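Local coordinates for protein aromatic-amino-acid:2-oxoglutarate transaminase (PDB 6HND) that probably transfers amino groups between aromatic amino acids and 2-oxo acids such as 2-oxoglutarate, using pyridoxal 5'-phosphate as its cofactor, at residues 170-175 with 363-368; 252-257 with 438-443; 468-473 with 488-493. One frame throughout, in Å; residues are numbered along the deposited sequence.

Contact 1 (170-175 with 363-368)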
ATOM      1  N   LEU B 170      -0.559  10.561   5.822  1.00 32.58           N
ATOM      2  CA  LEU B 170      -0.601  11.970   5.345  1.00 31.35           C
ATOM      3  C   LEU B 170      -1.406  12.106   4.044  1.00 31.46           C
ATOM      4  O   LEU B 170      -2.099  13.122   3.860  1.00 33.82           O
ATOM      5  CB  LEU B 170       0.830  12.463   5.131  1.00 31.20           C
ATOM      6  CG  LEU B 170       1.681  12.612   6.391  1.00 31.18           C
ATOM      7  CD1 LEU B 170       3.102  12.975   6.004  1.00 29.86           C
ATOM      8  CD2 LEU B 170       1.076  13.639   7.336  1.00 31.27           C
ATOM      9  N   ASN B 171      -1.308  11.140   3.144  1.00 32.42           N
ATOM     10  CA  ASN B 171      -2.096  11.148   1.889  1.00 30.30           C
ATOM     11  C   ASN B 171      -3.572  10.899   2.226  1.00 28.67           C
ATOM     12  O   ASN B 171      -4.433  11.573   1.672  1.00 26.76           O
ATOM     13  CB  ASN B 171      -1.558  10.145   0.879  1.00 29.52           C
ATOM     14  CG  ASN B 171      -2.312  10.261  -0.421  1.00 31.39           C
ATOM     15  OD1 ASN B 171      -2.309  11.360  -1.003  1.00 32.23           O
ATOM     16  ND2 ASN B 171      -2.959   9.170  -0.846  1.00 27.20           N
ATOM     17  N   LYS B 172      -3.832   9.975   3.135  1.00 28.70           N
ATOM     18  CA  LYS B 172      -5.186   9.691   3.643  1.00 28.64           C
ATOM     19  C   LYS B 172      -5.782  10.978   4.239  1.00 32.25           C
ATOM     20  O   LYS B 172      -6.960  11.260   3.993  1.00 33.27           O
ATOM     21  CB  LYS B 172      -5.082   8.529   4.626  1.00 29.01           C
ATOM     22  CG  LYS B 172      -4.905   7.151   3.984  1.00 30.17           C
ATOM     23  CD  LYS B 172      -4.497   6.065   4.997  1.00 29.56           C
ATOM     24  CE  LYS B 172      -4.936   4.682   4.576  1.00 32.29           C
ATOM     25  NZ  LYS B 172      -4.312   4.225   3.299  1.00 34.09           N
ATOM     26  N   ALA B 173      -4.997  11.742   4.996  1.00 32.55           N
ATOM     27  CA  ALA B 173      -5.462  12.948   5.700  1.00 31.77           C
ATOM     28  C   ALA B 173      -5.681  14.070   4.695  1.00 32.09           C
ATOM     29  O   ALA B 173      -6.674  14.771   4.825  1.00 30.81           O
ATOM     30  CB  ALA B 173      -4.439  13.375   6.717  1.00 35.44           C
ATOM     31  N   ALA B 174      -4.742  14.298   3.783  1.00 29.95           N
ATOM     32  CA  ALA B 174      -4.907  15.304   2.712  1.00 32.16           C
ATOM     33  C   ALA B 174      -6.197  14.986   1.946  1.00 31.34           C
ATOM     34  O   ALA B 174      -7.026  15.888   1.773  1.00 31.96           O
ATOM     35  CB  ALA B 174      -3.714  15.311   1.799  1.00 34.21           C
ATOM     36  N   ASP B 175      -6.423  13.719   1.602  1.00 34.46           N
ATOM     37  CA  ASP B 175      -7.636  13.315   0.839  1.00 32.06           C
ATOM     38  C   ASP B 175      -8.903  13.615   1.653  1.00 31.25           C
ATOM     39  O   ASP B 175      -9.837  14.178   1.078  1.00 36.58           O
ATOM     40  CB  ASP B 175      -7.611  11.844   0.456  1.00 32.99           C
ATOM     41  CG  ASP B 175      -8.888  11.419  -0.235  1.00 35.06           C
ATOM     42  OD1 ASP B 175      -9.052  11.798  -1.425  1.00 33.23           O
ATOM     43  OD2 ASP B 175      -9.715  10.774   0.442  1.00 31.01           O
ATOM     44  N   LYS B 363     -11.357   4.872   5.032  1.00 37.28           N
ATOM     45  CA  LYS B 363     -11.594   3.458   4.646  1.00 38.02           C
ATOM     46  C   LYS B 363     -12.025   3.400   3.177  1.00 37.37           C
ATOM     47  O   LYS B 363     -11.434   2.586   2.414  1.00 33.55           O
ATOM     48  CB  LYS B 363     -12.627   2.772   5.543  1.00 42.85           C
ATOM     49  CG  LYS B 363     -12.659   1.254   5.396  1.00 47.39           C
ATOM     50  CD  LYS B 363     -14.020   0.662   5.091  1.00 54.42           C
ATOM     51  CE  LYS B 363     -14.000  -0.389   3.989  1.00 56.54           C
ATOM     52  NZ  LYS B 363     -15.039  -0.152   2.948  1.00 59.62           N
ATOM     53  N   ASN B 364     -12.993   4.230   2.773  1.00 35.17           N
ATOM     54  CA  ASN B 364     -13.538   4.177   1.395  1.00 32.88           C
ATOM     55  C   ASN B 364     -12.437   4.599   0.419  1.00 37.73           C
ATOM     56  O   ASN B 364     -12.422   4.026  -0.700  1.00 40.91           O
ATOM     57  CB  ASN B 364     -14.849   4.955   1.244  1.00 37.06           C
ATOM     58  CG  ASN B 364     -16.008   4.395   2.064  1.00 38.58           C
ATOM     59  OD1 ASN B 364     -16.088   3.195   2.316  1.00 34.61           O
ATOM     60  ND2 ASN B 364     -16.904   5.269   2.510  1.00 34.53           N
ATOM     61  N   TYR B 365     -11.550   5.548   0.795  1.00 37.73           N
ATOM     62  CA  TYR B 365     -10.386   5.982  -0.041  1.00 33.00           C
ATOM     63  C   TYR B 365      -9.397   4.820  -0.200  1.00 32.65           C
ATOM     64  O   TYR B 365      -8.909   4.581  -1.314  1.00 33.81           O
ATOM     65  CB  TYR B 365      -9.623   7.151   0.589  1.00 35.62           C
ATOM     66  CG  TYR B 365      -8.491   7.724  -0.239  1.00 31.52           C
ATOM     67  CD1 TYR B 365      -8.624   7.917  -1.603  1.00 31.35           C
ATOM     68  CD2 TYR B 365      -7.298   8.105   0.345  1.00 30.92           C
ATOM     69  CE1 TYR B 365      -7.624   8.501  -2.358  1.00 31.65           C
ATOM     70  CE2 TYR B 365      -6.279   8.679  -0.394  1.00 29.40           C
ATOM     71  CZ  TYR B 365      -6.450   8.902  -1.750  1.00 31.18           C
ATOM     72  OH  TYR B 365      -5.457   9.457  -2.498  1.00 30.11           O
ATOM     73  N   SER B 366      -9.081   4.129   0.896  1.00 32.12           N
ATOM     74  CA  SER B 366      -8.101   3.020   0.907  1.00 30.84           C
ATOM     75  C   SER B 366      -8.577   1.936  -0.060  1.00 31.79           C
ATOM     76  O   SER B 366      -7.730   1.338  -0.774  1.00 30.93           O
ATOM     77  CB  SER B 366      -7.931   2.504   2.285  1.00 29.85           C
ATOM     78  OG  SER B 366      -7.549   3.563   3.134  1.00 33.53           O
ATOM     79  N   ASP B 367      -9.891   1.707  -0.086  1.00 30.85           N
ATOM     80  CA  ASP B 367     -10.531   0.700  -0.955  1.00 32.79           C
ATOM     81  C   ASP B 367     -10.215   1.013  -2.427  1.00 33.12           C
ATOM     82  O   ASP B 367     -10.261   0.098  -3.238  1.00 33.86           O
ATOM     83  CB  ASP B 367     -12.034   0.653  -0.698  1.00 37.59           C
ATOM     84  CG  ASP B 367     -12.483  -0.220   0.470  1.00 41.43           C
ATOM     85  OD1 ASP B 367     -11.694  -1.094   0.938  1.00 41.40           O
ATOM     86  OD2 ASP B 367     -13.642  -0.008   0.903  1.00 48.80           O
ATOM     87  N   VAL B 368      -9.909   2.264  -2.774  1.00 32.66           N
ATOM     88  CA  VAL B 368      -9.550   2.635  -4.168  1.00 32.11           C
ATOM     89  C   VAL B 368      -8.044   2.474  -4.404  1.00 33.36           C
ATOM     90  O   VAL B 368      -7.667   1.709  -5.337  1.00 36.31           O
ATOM     91  CB  VAL B 368     -10.031   4.055  -4.488  1.00 33.14           C
ATOM     92  CG1 VAL B 368      -9.712   4.422  -5.928  1.00 30.81           C
ATOM     93  CG2 VAL B 368     -11.517   4.216  -4.194  1.00 33.01           C
TER
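One face of the Tyr365 ring carries the carboxylate of Asp175, whose plane lies only 9° from that of the ring, with Asp175 CG 3.5 Å above the plane of the Tyr365 ring, over its centre. Asp175 CB adds a CH-pi contact over the same face, 3.8 Å from the Tyr365 centroid. Near the ring plane, at the edge, sit Asn171 ND2 and the backbone CA of Lys172. The tyrosine reaches this position because its CG stands anti to the backbone N (chi1 -176°), which carries the ring off its own helix toward 170-175, where Asp175 and Asn171 meet it. At its far end Asn171 ND2 donates to Tyr365 OH over 3.0 Å; the bond is bent, and the hydroxyl lies somewhat out of the amide plane. Asp175 OD1 forms salt bridges with Arg11 and Arg15, which probably offset the cost of laying the carboxylate on the ring. On the next residue of each helix, Lys172 CE rests 3.2 Å from Ser366 OG, while the lysine pairs with Asp168 and the serine bonds to Val362 O. Val369 of the second subunit packs against both Asn171 and Tyr365. The axes of the two segments come within 10.4 Å, inclined by 118°: a buried helix-helix crossing in the large domain of a fold type I aminotransferase, where helix 166-177, whose first turn binds the cofactor, meets helix 356-369 beside strand 158-163.

Contact 2 (252-257 with 438-443). With PLP (pyridoxal-5'-phosphate), chain E.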
ATOM      1  N   ASN B 252      10.275  18.318  11.313  1.00 37.24           N
ATOM      2  CA  ASN B 252      11.174  18.010  10.178  1.00 37.03           C
ATOM      3  C   ASN B 252      11.091  19.147   9.163  1.00 39.59           C
ATOM      4  O   ASN B 252      10.061  19.305   8.532  1.00 43.61           O
ATOM      5  CB  ASN B 252      10.832  16.664   9.575  1.00 34.32           C
ATOM      6  CG  ASN B 252      11.750  16.305   8.438  1.00 37.24           C
ATOM      7  OD1 ASN B 252      12.638  17.096   8.131  1.00 38.99           O
ATOM      8  ND2 ASN B 252      11.541  15.144   7.823  1.00 32.03           N
ATOM      9  N   PRO B 253      12.154  19.950   8.918  1.00 39.12           N
ATOM     10  CA  PRO B 253      13.513  19.666   9.391  1.00 40.65           C
ATOM     11  C   PRO B 253      14.021  20.256  10.708  1.00 36.47           C
ATOM     12  O   PRO B 253      15.014  19.799  11.152  1.00 41.94           O
ATOM     13  CB  PRO B 253      14.351  20.348   8.293  1.00 41.53           C
ATOM     14  CG  PRO B 253      13.551  21.598   7.966  1.00 40.51           C
ATOM     15  CD  PRO B 253      12.108  21.142   8.051  1.00 39.74           C
ATOM     16  N   THR B 254      13.371  21.267  11.277  1.00 38.99           N
ATOM     17  CA  THR B 254      14.018  22.253  12.188  1.00 36.75           C
ATOM     18  C   THR B 254      14.342  21.652  13.555  1.00 36.39           C
ATOM     19  O   THR B 254      15.156  22.241  14.235  1.00 37.88           O
ATOM     20  CB  THR B 254      13.204  23.544  12.332  1.00 39.73           C
ATOM     21  OG1 THR B 254      11.950  23.256  12.950  1.00 40.37           O
ATOM     22  CG2 THR B 254      12.992  24.232  11.000  1.00 41.09           C
ATOM     23  N   GLY B 255      13.694  20.557  13.956  1.00 41.15           N
ATOM     24  CA  GLY B 255      13.884  19.892  15.264  1.00 35.71           C
ATOM     25  C   GLY B 255      13.086  20.538  16.388  1.00 39.32           C
ATOM     26  O   GLY B 255      13.162  20.018  17.495  1.00 42.65           O
ATOM     27  N   PHE B 256      12.319  21.611  16.139  1.00 38.21           N
ATOM     28  CA  PHE B 256      11.543  22.331  17.190  1.00 40.62           C
ATOM     29  C   PHE B 256      10.370  21.478  17.692  1.00 37.33           C
ATOM     30  O   PHE B 256       9.892  20.567  16.988  1.00 37.56           O
ATOM     31  CB  PHE B 256      11.037  23.689  16.697  1.00 45.85           C
ATOM     32  CG  PHE B 256      12.110  24.723  16.441  1.00 43.20           C
ATOM     33  CD1 PHE B 256      12.996  25.084  17.438  1.00 44.76           C
ATOM     34  CD2 PHE B 256      12.214  25.356  15.215  1.00 44.01           C
ATOM     35  CE1 PHE B 256      13.986  26.026  17.208  1.00 45.31           C
ATOM     36  CE2 PHE B 256      13.202  26.307  14.987  1.00 49.30           C
ATOM     37  CZ  PHE B 256      14.087  26.640  15.985  1.00 44.52           C
ATOM     38  N   THR B 257       9.959  21.745  18.924  1.00 33.84           N
ATOM     39  CA  THR B 257       8.857  21.052  19.626  1.00 36.08           C
ATOM     40  C   THR B 257       7.940  22.094  20.258  1.00 36.29           C
ATOM     41  O   THR B 257       8.444  22.929  21.053  1.00 41.02           O
ATOM     42  CB  THR B 257       9.362  20.083  20.690  1.00 38.40           C
ATOM     43  OG1 THR B 257      10.129  19.095  20.020  1.00 42.00           O
ATOM     44  CG2 THR B 257       8.241  19.420  21.462  1.00 38.52           C
ATOM     45  N   PHE B 438      16.777  14.907  14.121  1.00 36.93           N
ATOM     46  CA  PHE B 438      17.236  16.030  13.253  1.00 37.24           C
ATOM     47  C   PHE B 438      17.801  17.196  14.088  1.00 36.37           C
ATOM     48  O   PHE B 438      17.289  17.507  15.174  1.00 34.83           O
ATOM     49  CB  PHE B 438      16.121  16.500  12.311  1.00 36.51           C
ATOM     50  CG  PHE B 438      15.633  15.441  11.346  1.00 37.68           C
ATOM     51  CD1 PHE B 438      16.521  14.745  10.544  1.00 36.91           C
ATOM     52  CD2 PHE B 438      14.280  15.167  11.224  1.00 39.35           C
ATOM     53  CE1 PHE B 438      16.071  13.768   9.679  1.00 40.80           C
ATOM     54  CE2 PHE B 438      13.831  14.180  10.369  1.00 39.79           C
ATOM     55  CZ  PHE B 438      14.728  13.472   9.609  1.00 41.59           C
ATOM     56  N   VAL B 439      18.865  17.813  13.563  1.00 40.31           N
ATOM     57  CA  VAL B 439      19.505  19.054  14.090  1.00 37.93           C
ATOM     58  C   VAL B 439      19.470  20.136  13.014  1.00 36.19           C
ATOM     59  O   VAL B 439      19.976  19.872  11.896  1.00 37.64           O
ATOM     60  CB  VAL B 439      20.949  18.802  14.519  1.00 37.24           C
ATOM     61  CG1 VAL B 439      21.582  20.085  15.019  1.00 38.28           C
ATOM     62  CG2 VAL B 439      21.044  17.730  15.586  1.00 42.19           C
ATOM     63  N   THR B 440      18.936  21.313  13.336  1.00 33.65           N
ATOM     64  CA  THR B 440      19.160  22.543  12.537  1.00 36.91           C
ATOM     65  C   THR B 440      20.583  23.065  12.800  1.00 38.21           C
ATOM     66  O   THR B 440      20.941  23.414  13.974  1.00 32.45           O
ATOM     67  CB  THR B 440      18.125  23.646  12.791  1.00 38.84           C
ATOM     68  OG1 THR B 440      16.847  23.153  12.412  1.00 43.76           O
ATOM     69  CG2 THR B 440      18.405  24.895  11.986  1.00 39.81           C
ATOM     70  N   PHE B 441      21.356  23.141  11.721  1.00 36.91           N
ATOM     71  CA  PHE B 441      22.758  23.625  11.707  1.00 37.21           C
ATOM     72  C   PHE B 441      22.760  24.927  10.918  1.00 36.12           C
ATOM     73  O   PHE B 441      22.662  24.876   9.674  1.00 36.73           O
ATOM     74  CB  PHE B 441      23.668  22.563  11.094  1.00 34.66           C
ATOM     75  CG  PHE B 441      25.137  22.874  11.120  1.00 35.58           C
ATOM     76  CD1 PHE B 441      25.859  22.771  12.293  1.00 37.38           C
ATOM     77  CD2 PHE B 441      25.817  23.187   9.954  1.00 36.63           C
ATOM     78  CE1 PHE B 441      27.227  23.013  12.309  1.00 39.53           C
ATOM     79  CE2 PHE B 441      27.177  23.454   9.973  1.00 37.60           C
ATOM     80  CZ  PHE B 441      27.883  23.333  11.144  1.00 39.71           C
ATOM     81  N   LYS B 442      22.837  26.035  11.643  1.00 36.72           N
ATOM     82  CA  LYS B 442      22.764  27.408  11.105  1.00 39.46           C
ATOM     83  C   LYS B 442      24.137  27.834  10.594  1.00 39.72           C
ATOM     84  O   LYS B 442      25.166  27.498  11.206  1.00 35.77           O
ATOM     85  CB  LYS B 442      22.221  28.341  12.188  1.00 45.72           C
ATOM     86  CG  LYS B 442      20.746  28.125  12.505  1.00 51.19           C
ATOM     87  CD  LYS B 442      20.092  29.271  13.231  1.00 58.87           C
ATOM     88  CE  LYS B 442      20.166  29.108  14.733  1.00 64.04           C
ATOM     89  NZ  LYS B 442      19.134  29.923  15.415  1.00 67.49           N
ATOM     90  N   ILE B 443      24.124  28.527   9.468  1.00 39.09           N
ATOM     91  CA  ILE B 443      25.301  29.165   8.832  1.00 37.51           C
ATOM     92  C   ILE B 443      25.094  30.674   8.951  1.00 38.14           C
ATOM     93  O   ILE B 443      24.148  31.184   8.284  1.00 36.68           O
ATOM     94  CB  ILE B 443      25.397  28.727   7.359  1.00 37.02           C
ATOM     95  CG1 ILE B 443      25.269  27.210   7.185  1.00 36.84           C
ATOM     96  CG2 ILE B 443      26.665  29.294   6.741  1.00 38.00           C
ATOM     97  CD1 ILE B 443      26.225  26.384   8.024  1.00 38.51           C
TER
HETATM   98  N1  PLP E 601       6.816  12.695   8.207  1.00 39.90           N
HETATM   99  C2  PLP E 601       7.959  13.051   8.778  1.00 44.47           C
HETATM  100  C2A PLP E 601       7.980  14.357   9.497  1.00 44.21           C
HETATM  101  C3  PLP E 601       9.095  12.197   8.729  1.00 47.94           C
HETATM  102  O3  PLP E 601      10.257  12.592   9.334  1.00 45.93           O
HETATM  103  C4  PLP E 601       9.008  10.957   8.043  1.00 50.37           C
HETATM  104  C4A PLP E 601      10.160  10.025   8.076  1.00 56.35           C
HETATM  105  C5  PLP E 601       7.769  10.611   7.463  1.00 46.85           C
HETATM  106  C6  PLP E 601       6.736  11.513   7.560  1.00 45.98           C
HETATM  107  C5A PLP E 601       7.566   9.375   6.626  1.00 42.50           C
HETATM  108  O4P PLP E 601       7.460   8.130   7.368  1.00 42.56           O
HETATM  109  P   PLP E 601       7.126   6.753   6.581  1.00 38.00           P
HETATM  110  O1P PLP E 601       6.160   7.105   5.457  1.00 37.33           O
HETATM  111  O2P PLP E 601       6.565   5.898   7.715  1.00 34.05           O
HETATM  112  O3P PLP E 601       8.425   6.238   6.051  1.00 39.78           O
HETATM  113  O   HOH W   1      17.678  21.236  15.801  1.00 49.20           O
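The asparagine-cis-proline turn beside the cofactor, Asn252-Pro253, meets strand 438-443 where the amide of Asn252 lies against the Phe438 ring. The two planes are 34° apart, and Asn252 CG comes within 3.5 Å of Phe438 CE2. A chi1 of -179° carries the Asn252 amide away from its own backbone N, so that it meets the Phe438 ring and sends ND2 to pyridoxal 5'-phosphate. ND2 of Asn252 donates to the cofactor's O3 over 3.2 Å, and OD1 accepts from Arg490 NH1. These two bonds use opposite ends of the amide and fix its rotation. The Phe438 ring makes a cation-pi contact with Arg490; PLP O3 lies near the ring plane, at its edge. An asparagine bonded to the cofactor's 3-oxygen and followed by a cis proline is a hallmark of class I aminotransferases, and the arginine paired with it in relatives receives the substrate carboxylate, a role consistent with the place of Arg490. Further along, backbone carbonyls of the turn meet the strand. Pro253 O is 3.7 Å from Phe438 CB, and Thr440 OG1 donates to Thr254 O over a short 2.6 Å, arriving from the side at a C=O...donor angle of 102° and standing out of the carbonyl plane. A water also reaches Thr254 O, donating to it while accepting from Thr440 N at 2.8 Å, which gives that carbonyl two donors in a buried place. Gly255 takes a positive phi, which favours glycine, and passes close to the strand, its CA 4.2 Å from Phe438 O. Thr254 OG1 turns to Gln251, and Gly44 of the second subunit packs on Phe438.

Contact 3 (468-473 with 488-493)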
ATOM      1  N   LEU B 468      27.735  14.488   3.784  1.00 40.60           N
ATOM      2  CA  LEU B 468      26.446  14.725   3.089  1.00 44.23           C
ATOM      3  C   LEU B 468      25.413  15.283   4.084  1.00 45.76           C
ATOM      4  O   LEU B 468      25.264  14.711   5.190  1.00 42.72           O
ATOM      5  CB  LEU B 468      25.970  13.414   2.466  1.00 45.33           C
ATOM      6  CG  LEU B 468      26.941  12.712   1.507  1.00 50.86           C
ATOM      7  CD1 LEU B 468      26.287  11.453   0.919  1.00 46.68           C
ATOM      8  CD2 LEU B 468      27.423  13.647   0.394  1.00 48.85           C
ATOM      9  N   VAL B 469      24.722  16.360   3.694  1.00 43.06           N
ATOM     10  CA  VAL B 469      23.633  17.004   4.480  1.00 41.12           C
ATOM     11  C   VAL B 469      22.530  17.440   3.516  1.00 42.50           C
ATOM     12  O   VAL B 469      22.710  17.301   2.309  1.00 38.78           O
ATOM     13  CB  VAL B 469      24.141  18.193   5.321  1.00 41.31           C
ATOM     14  CG1 VAL B 469      25.189  17.750   6.316  1.00 40.89           C
ATOM     15  CG2 VAL B 469      24.659  19.331   4.461  1.00 40.28           C
ATOM     16  N   VAL B 470      21.406  17.919   4.066  1.00 42.75           N
ATOM     17  CA  VAL B 470      20.238  18.436   3.306  1.00 37.02           C
ATOM     18  C   VAL B 470      20.186  19.931   3.552  1.00 37.22           C
ATOM     19  O   VAL B 470      20.053  20.335   4.695  1.00 43.28           O
ATOM     20  CB  VAL B 470      18.940  17.739   3.732  1.00 34.33           C
ATOM     21  CG1 VAL B 470      17.730  18.296   2.995  1.00 36.50           C
ATOM     22  CG2 VAL B 470      19.038  16.250   3.500  1.00 36.09           C
ATOM     23  N   PRO B 471      20.300  20.783   2.509  1.00 37.86           N
ATOM     24  CA  PRO B 471      20.074  22.217   2.659  1.00 38.99           C
ATOM     25  C   PRO B 471      18.582  22.512   2.883  1.00 39.30           C
ATOM     26  O   PRO B 471      17.738  21.823   2.318  1.00 37.55           O
ATOM     27  CB  PRO B 471      20.552  22.778   1.310  1.00 40.31           C
ATOM     28  CG  PRO B 471      20.264  21.676   0.335  1.00 36.66           C
ATOM     29  CD  PRO B 471      20.576  20.419   1.113  1.00 37.96           C
ATOM     30  N   GLY B 472      18.294  23.514   3.709  1.00 42.42           N
ATOM     31  CA  GLY B 472      16.924  23.912   4.075  1.00 39.95           C
ATOM     32  C   GLY B 472      16.118  24.354   2.868  1.00 37.53           C
ATOM     33  O   GLY B 472      14.896  24.130   2.870  1.00 35.64           O
ATOM     34  N   TYR B 473      16.767  24.924   1.849  1.00 38.26           N
ATOM     35  CA  TYR B 473      16.085  25.409   0.624  1.00 38.96           C
ATOM     36  C   TYR B 473      15.438  24.220  -0.112  1.00 35.56           C
ATOM     37  O   TYR B 473      14.439  24.448  -0.797  1.00 44.48           O
ATOM     38  CB  TYR B 473      17.002  26.270  -0.251  1.00 37.16           C
ATOM     39  CG  TYR B 473      18.306  25.642  -0.663  1.00 41.95           C
ATOM     40  CD1 TYR B 473      18.349  24.633  -1.616  1.00 41.88           C
ATOM     41  CD2 TYR B 473      19.504  26.100  -0.146  1.00 42.52           C
ATOM     42  CE1 TYR B 473      19.549  24.062  -2.005  1.00 44.27           C
ATOM     43  CE2 TYR B 473      20.714  25.561  -0.553  1.00 43.12           C
ATOM     44  CZ  TYR B 473      20.735  24.544  -1.484  1.00 42.21           C
ATOM     45  OH  TYR B 473      21.924  23.997  -1.854  1.00 48.81           O
ATOM     46  N   PHE B 488      20.613  27.203   6.517  1.00 31.88           N
ATOM     47  CA  PHE B 488      20.880  26.085   7.453  1.00 33.96           C
ATOM     48  C   PHE B 488      20.960  24.778   6.685  1.00 33.81           C
ATOM     49  O   PHE B 488      20.359  24.677   5.623  1.00 39.61           O
ATOM     50  CB  PHE B 488      19.843  25.999   8.579  1.00 30.66           C
ATOM     51  CG  PHE B 488      18.448  25.600   8.178  1.00 30.31           C
ATOM     52  CD1 PHE B 488      17.516  26.556   7.804  1.00 35.23           C
ATOM     53  CD2 PHE B 488      18.042  24.280   8.241  1.00 32.94           C
ATOM     54  CE1 PHE B 488      16.208  26.190   7.502  1.00 37.33           C
ATOM     55  CE2 PHE B 488      16.751  23.906   7.894  1.00 34.35           C
ATOM     56  CZ  PHE B 488      15.840  24.860   7.514  1.00 36.39           C
ATOM     57  N   PHE B 489      21.655  23.815   7.269  1.00 34.08           N
ATOM     58  CA  PHE B 489      21.605  22.395   6.864  1.00 34.92           C
ATOM     59  C   PHE B 489      20.883  21.608   7.954  1.00 34.98           C
ATOM     60  O   PHE B 489      21.055  21.921   9.134  1.00 34.95           O
ATOM     61  CB  PHE B 489      23.010  21.853   6.641  1.00 34.04           C
ATOM     62  CG  PHE B 489      23.782  22.576   5.579  1.00 35.35           C
ATOM     63  CD1 PHE B 489      23.469  22.401   4.237  1.00 33.98           C
ATOM     64  CD2 PHE B 489      24.850  23.394   5.920  1.00 37.50           C
ATOM     65  CE1 PHE B 489      24.182  23.072   3.255  1.00 35.74           C
ATOM     66  CE2 PHE B 489      25.544  24.091   4.935  1.00 37.44           C
ATOM     67  CZ  PHE B 489      25.211  23.925   3.608  1.00 37.82           C
ATOM     68  N   ARG B 490      20.069  20.632   7.543  1.00 37.46           N
ATOM     69  CA  ARG B 490      19.473  19.639   8.462  1.00 35.39           C
ATOM     70  C   ARG B 490      20.486  18.519   8.597  1.00 35.30           C
ATOM     71  O   ARG B 490      20.938  18.003   7.544  1.00 32.44           O
ATOM     72  CB  ARG B 490      18.154  19.062   7.934  1.00 35.98           C
ATOM     73  CG  ARG B 490      17.453  18.135   8.924  1.00 35.06           C
ATOM     74  CD  ARG B 490      16.328  17.359   8.269  1.00 34.78           C
ATOM     75  NE  ARG B 490      16.862  16.284   7.460  1.00 35.79           N
ATOM     76  CZ  ARG B 490      16.146  15.439   6.752  1.00 34.48           C
ATOM     77  NH1 ARG B 490      14.829  15.527   6.748  1.00 36.41           N
ATOM     78  NH2 ARG B 490      16.747  14.506   6.039  1.00 35.35           N
ATOM     79  N   LEU B 491      20.745  18.113   9.834  1.00 36.86           N
ATOM     80  CA  LEU B 491      21.673  17.002  10.158  1.00 38.90           C
ATOM     81  C   LEU B 491      20.856  15.880  10.761  1.00 38.30           C
ATOM     82  O   LEU B 491      19.965  16.199  11.562  1.00 38.43           O
ATOM     83  CB  LEU B 491      22.724  17.487  11.156  1.00 41.42           C
ATOM     84  CG  LEU B 491      23.387  18.824  10.819  1.00 38.36           C
ATOM     85  CD1 LEU B 491      24.321  19.220  11.946  1.00 42.77           C
ATOM     86  CD2 LEU B 491      24.141  18.732   9.504  1.00 38.88           C
ATOM     87  N   CYS B 492      21.128  14.642  10.351  1.00 37.39           N
ATOM     88  CA  CYS B 492      20.522  13.435  10.938  1.00 41.32           C
ATOM     89  C   CYS B 492      21.609  12.496  11.478  1.00 39.55           C
ATOM     90  O   CYS B 492      22.481  12.094  10.684  1.00 42.09           O
ATOM     91  CB  CYS B 492      19.640  12.715   9.928  1.00 41.88           C
ATOM     92  SG  CYS B 492      18.912  11.224  10.649  1.00 42.15           S
ATOM     93  N   TYR B 493      21.513  12.158  12.768  1.00 38.97           N
ATOM     94  CA  TYR B 493      22.465  11.299  13.534  1.00 42.17           C
ATOM     95  C   TYR B 493      21.855   9.903  13.741  1.00 41.11           C
ATOM     96  O   TYR B 493      22.273   9.166  14.644  1.00 43.35           O
ATOM     97  CB  TYR B 493      22.832  11.968  14.866  1.00 39.49           C
ATOM     98  CG  TYR B 493      21.652  12.529  15.610  1.00 38.53           C
ATOM     99  CD1 TYR B 493      20.859  11.703  16.394  1.00 41.53           C
ATOM    100  CD2 TYR B 493      21.274  13.851  15.473  1.00 38.83           C
ATOM    101  CE1 TYR B 493      19.746  12.184  17.062  1.00 39.09           C
ATOM    102  CE2 TYR B 493      20.186  14.364  16.168  1.00 38.92           C
ATOM    103  CZ  TYR B 493      19.419  13.524  16.954  1.00 38.66           C
ATOM    104  OH  TYR B 493      18.323  13.990  17.596  1.00 39.15           O
TER
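Phe488 chi1 of 68° sets its CG between the backbone N and the carbonyl carbon, which brings one face of the ring over Gly472 CA. That CH-pi contact, 4.0 Å from Gly472 CA to the Phe488 centroid, brings the ring close against a residue without a side chain. In Val469, chi1 of -61° splays the two methyls onto different partners: CG2 lies 3.3 Å from Phe489 CD1, and CG1 presses on Leu491 CD2 at 3.5 Å, a tight fit. Pro471 CB adds a looser touch on the Phe489 ring. The backbones pair as an antiparallel ladder. Val470 and Arg490 form its hydrogen-bonded pair, their side chains on one face of the sheet, with Arg490 N donating to Val470 O over 2.9 Å, while Phe489 CA offers a CA-H...O contact to the same oxygen. Pro471 and Phe489 form the non-hydrogen-bonded pair, with side chains on the other face, after which Gly472 N closes on Phe488 O at 3.0 Å as the chain enters a 3-10 turn. This makes 470-471 the outermost strand, within this chain, of the small domain's four-stranded sheet, next to strand 488-492. Leu468 carries the pairing further by a parallel ladder with a strand of the second subunit. The arginine, bent at chi3, spends NH2 on Ser42 O of the second subunit. On the face shared by Val470 and Arg490 the two side chains run alongside each other, with Val470 CG2 3.8 Å from Arg490 NH2.

In the fold
Following the chain, 170-175 comes first, in the large domain, and 252-257 follows as the loop after strand 243-246. Helix 356-369 then closes contact 1 over 187 intervening residues, and strand 438-443 closes contact 2 over 180, so the two long loops cross: the second opens inside the first and ends beyond it. Contact 3 comes afterwards in series, a short excursion within the small domain. Contact 1 thus joins parts of the large domain, contact 2 ties the cofactor site to the small domain, and contact 3 pairs the outermost strand with 488-492, itself the neighbour of 438-443 from contact 2. Contacts 1 and 3, on opposite sides of the chain's centre, both touch the second subunit.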